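Local coordinates for microcin B17-processing protein McbB (Escherichia coli str. K-12 substr. MG1655, PDB 6GRH) that is needed to process the inactive microcin B17 precursor peptide into the active antibiotic, at residues E146-D151 with P191-H196. Sequence-based numbering, arbitrary orientation.
With ZN (zinc ion), chain F.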
loop_
_atom_site.group_PDB
_atom_site.type_symbol
_atom_site.label_atom_id
_atom_site.label_comp_id
_atom_site.label_asym_id
_atom_site.label_seq_id
_atom_site.Cartn_x
_atom_site.Cartn_y
_atom_site.Cartn_z
ATOM N N GLU B 146 16.112 -0.779 -24.721
ATOM C CA GLU B 146 16.871 0.363 -24.194
ATOM C C GLU B 146 16.245 1.688 -24.601
ATOM O O GLU B 146 16.153 2.618 -23.796
ATOM C CB GLU B 146 18.340 0.328 -24.643
ATOM C CG GLU B 146 19.161 -0.627 -23.823
ATOM C CD GLU B 146 20.672 -0.482 -23.934
ATOM O OE1 GLU B 146 21.206 0.536 -24.435
ATOM O OE2 GLU B 146 21.318 -1.421 -23.447
ATOM N N ASN B 147 15.818 1.787 -25.850
ATOM C CA ASN B 147 15.177 2.992 -26.331
ATOM C C ASN B 147 13.685 2.716 -26.469
ATOM O O ASN B 147 13.210 2.245 -27.494
ATOM C CB ASN B 147 15.836 3.444 -27.612
ATOM C CG ASN B 147 17.323 3.647 -27.426
ATOM O OD1 ASN B 147 17.754 4.344 -26.495
ATOM N ND2 ASN B 147 18.128 3.002 -28.276
ATOM N N TYR B 148 12.958 3.023 -25.401
ATOM C CA TYR B 148 11.551 2.659 -25.292
ATOM C C TYR B 148 10.674 3.541 -26.198
ATOM O O TYR B 148 10.891 4.722 -26.313
ATOM C CB TYR B 148 11.094 2.795 -23.843
ATOM C CG TYR B 148 9.646 2.503 -23.666
ATOM C CD1 TYR B 148 9.205 1.217 -23.419
ATOM C CD2 TYR B 148 8.693 3.529 -23.779
ATOM C CE1 TYR B 148 7.852 0.945 -23.304
ATOM C CE2 TYR B 148 7.348 3.276 -23.647
ATOM C CZ TYR B 148 6.927 1.982 -23.412
ATOM O OH TYR B 148 5.595 1.742 -23.258
ATOM N N HIS B 149 9.701 2.933 -26.844
ATOM C CA HIS B 149 8.570 3.654 -27.418
ATOM C C HIS B 149 7.402 2.690 -27.325
ATOM O O HIS B 149 7.565 1.508 -27.672
ATOM C CB HIS B 149 8.802 4.087 -28.875
ATOM C CG HIS B 149 7.846 5.149 -29.328
ATOM N ND1 HIS B 149 6.498 4.917 -29.480
ATOM C CD2 HIS B 149 8.032 6.463 -29.607
ATOM C CE1 HIS B 149 5.892 6.035 -29.839
ATOM N NE2 HIS B 149 6.802 6.990 -29.922
ATOM N N SER B 150 6.244 3.184 -26.874
ATOM C CA SER B 150 5.035 2.368 -26.734
ATOM C C SER B 150 4.556 1.716 -28.025
ATOM O O SER B 150 4.005 0.629 -27.967
ATOM C CB SER B 150 3.881 3.182 -26.119
ATOM O OG SER B 150 3.558 4.312 -26.900
ATOM N N ASP B 151 4.737 2.384 -29.164
ATOM C CA ASP B 151 4.438 1.807 -30.482
ATOM C C ASP B 151 5.138 0.474 -30.767
ATOM O O ASP B 151 4.590 -0.356 -31.475
ATOM C CB ASP B 151 4.789 2.783 -31.622
ATOM C CG ASP B 151 3.745 3.870 -31.828
ATOM O OD1 ASP B 151 2.668 3.843 -31.188
ATOM O OD2 ASP B 151 3.997 4.761 -32.661
ATOM N N PRO B 191 -2.233 -9.109 -16.557
ATOM C CA PRO B 191 -2.070 -7.755 -17.088
ATOM C C PRO B 191 -0.912 -7.593 -18.040
ATOM O O PRO B 191 0.143 -8.147 -17.828
ATOM C CB PRO B 191 -1.832 -6.895 -15.833
ATOM C CG PRO B 191 -2.431 -7.670 -14.717
ATOM C CD PRO B 191 -2.143 -9.109 -15.083
ATOM N N CYS B 192 -1.141 -6.751 -19.039
ATOM C CA CYS B 192 -0.207 -6.487 -20.090
ATOM C C CYS B 192 0.784 -5.388 -19.709
ATOM O O CYS B 192 0.740 -4.857 -18.613
ATOM C CB CYS B 192 -1.001 -6.130 -21.343
ATOM S SG CYS B 192 -1.538 -4.407 -21.437
ATOM N N HIS B 193 1.712 -5.100 -20.605
ATOM C CA HIS B 193 2.666 -4.014 -20.412
ATOM C C HIS B 193 2.046 -2.662 -20.043
ATOM O O HIS B 193 2.560 -1.943 -19.186
ATOM C CB HIS B 193 3.441 -3.784 -21.677
ATOM C CG HIS B 193 4.258 -2.547 -21.649
ATOM N ND1 HIS B 193 5.349 -2.403 -20.824
ATOM C CD2 HIS B 193 4.152 -1.395 -22.354
ATOM C CE1 HIS B 193 5.875 -1.203 -21.018
ATOM N NE2 HIS B 193 5.175 -0.573 -21.945
ATOM N N PHE B 194 0.962 -2.308 -20.715
ATOM C CA PHE B 194 0.337 -0.990 -20.511
ATOM C C PHE B 194 -0.281 -0.907 -19.106
ATOM O O PHE B 194 -0.211 0.134 -18.449
ATOM C CB PHE B 194 -0.602 -0.655 -21.678
ATOM C CG PHE B 194 0.133 -0.511 -22.971
ATOM C CD1 PHE B 194 0.973 0.584 -23.179
ATOM C CD2 PHE B 194 0.101 -1.518 -23.924
ATOM C CE1 PHE B 194 1.733 0.686 -24.326
ATOM C CE2 PHE B 194 0.835 -1.410 -25.101
ATOM C CZ PHE B 194 1.658 -0.314 -25.299
ATOM N N CYS B 195 -0.785 -2.037 -18.605
ATOM C CA CYS B 195 -1.195 -2.128 -17.218
ATOM C C CYS B 195 -0.050 -1.801 -16.249
ATOM O O CYS B 195 -0.276 -1.135 -15.225
ATOM C CB CYS B 195 -1.804 -3.499 -16.902
ATOM S SG CYS B 195 -3.377 -3.813 -17.716
ATOM N N HIS B 196 1.159 -2.257 -16.580
ATOM C CA HIS B 196 2.349 -2.044 -15.763
ATOM C C HIS B 196 2.843 -0.609 -15.816
ATOM O O HIS B 196 3.036 0.052 -14.743
ATOM C CB HIS B 196 3.473 -3.020 -16.149
ATOM C CG HIS B 196 3.235 -4.401 -15.649
ATOM N ND1 HIS B 196 2.391 -5.286 -16.279
ATOM C CD2 HIS B 196 3.662 -5.023 -14.521
ATOM C CE1 HIS B 196 2.348 -6.412 -15.591
ATOM N NE2 HIS B 196 3.103 -6.274 -14.515
HETATM ZN ZN ZN F . -3.372 -4.097 -20.038
#
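The rings of Tyr148 and His193 meet rim to rim, neither over the other's face, with their planes 43° apart. Phe194 offers one face to its neighbour His193, whose CD2 sits 3.7 Å above the Phe194 ring plane and toward its rim. At the Phe194 edge, Ser150 O lies in the ring plane, 3.7 Å from Phe194 CZ, while Ser150 CB packs against Phe194 CE1. The polar link of the contact is a hydrogen bond of 2.7 Å between Tyr148 OH and His193 NE2, made in the plane of the imidazole. The two side chains approach from opposite directions, each extended from its backbone (chi1 177° in Tyr148, 170° in His193). Tyrosine suits its place because its long, flat ring carries a hydroxyl across to the helix 193-204; histidine, because it has two ring nitrogens, and while NE2 meets Tyr148, ND1 is hydrogen-bonded to Asp181 OD2. Ser150, small enough to let the Phe194 rim close in, turns its OG to Met227 N. Within 191-196, Cys192 and Cys195 bind the zinc ion through SG, 2.3 Å each, and Cys290 and Cys292 complete the Cys4 site; His193 and Phe194 lie between the CxxC cysteines. The hydrogen-bonded series Tyr148, His193, Asp181 thus holds the imidazole at both nitrogens; the carboxylate would probably polarise it and could strengthen the buried bond tying the loop before helix 150-160 to the zinc-binding first turn of helix 193-204.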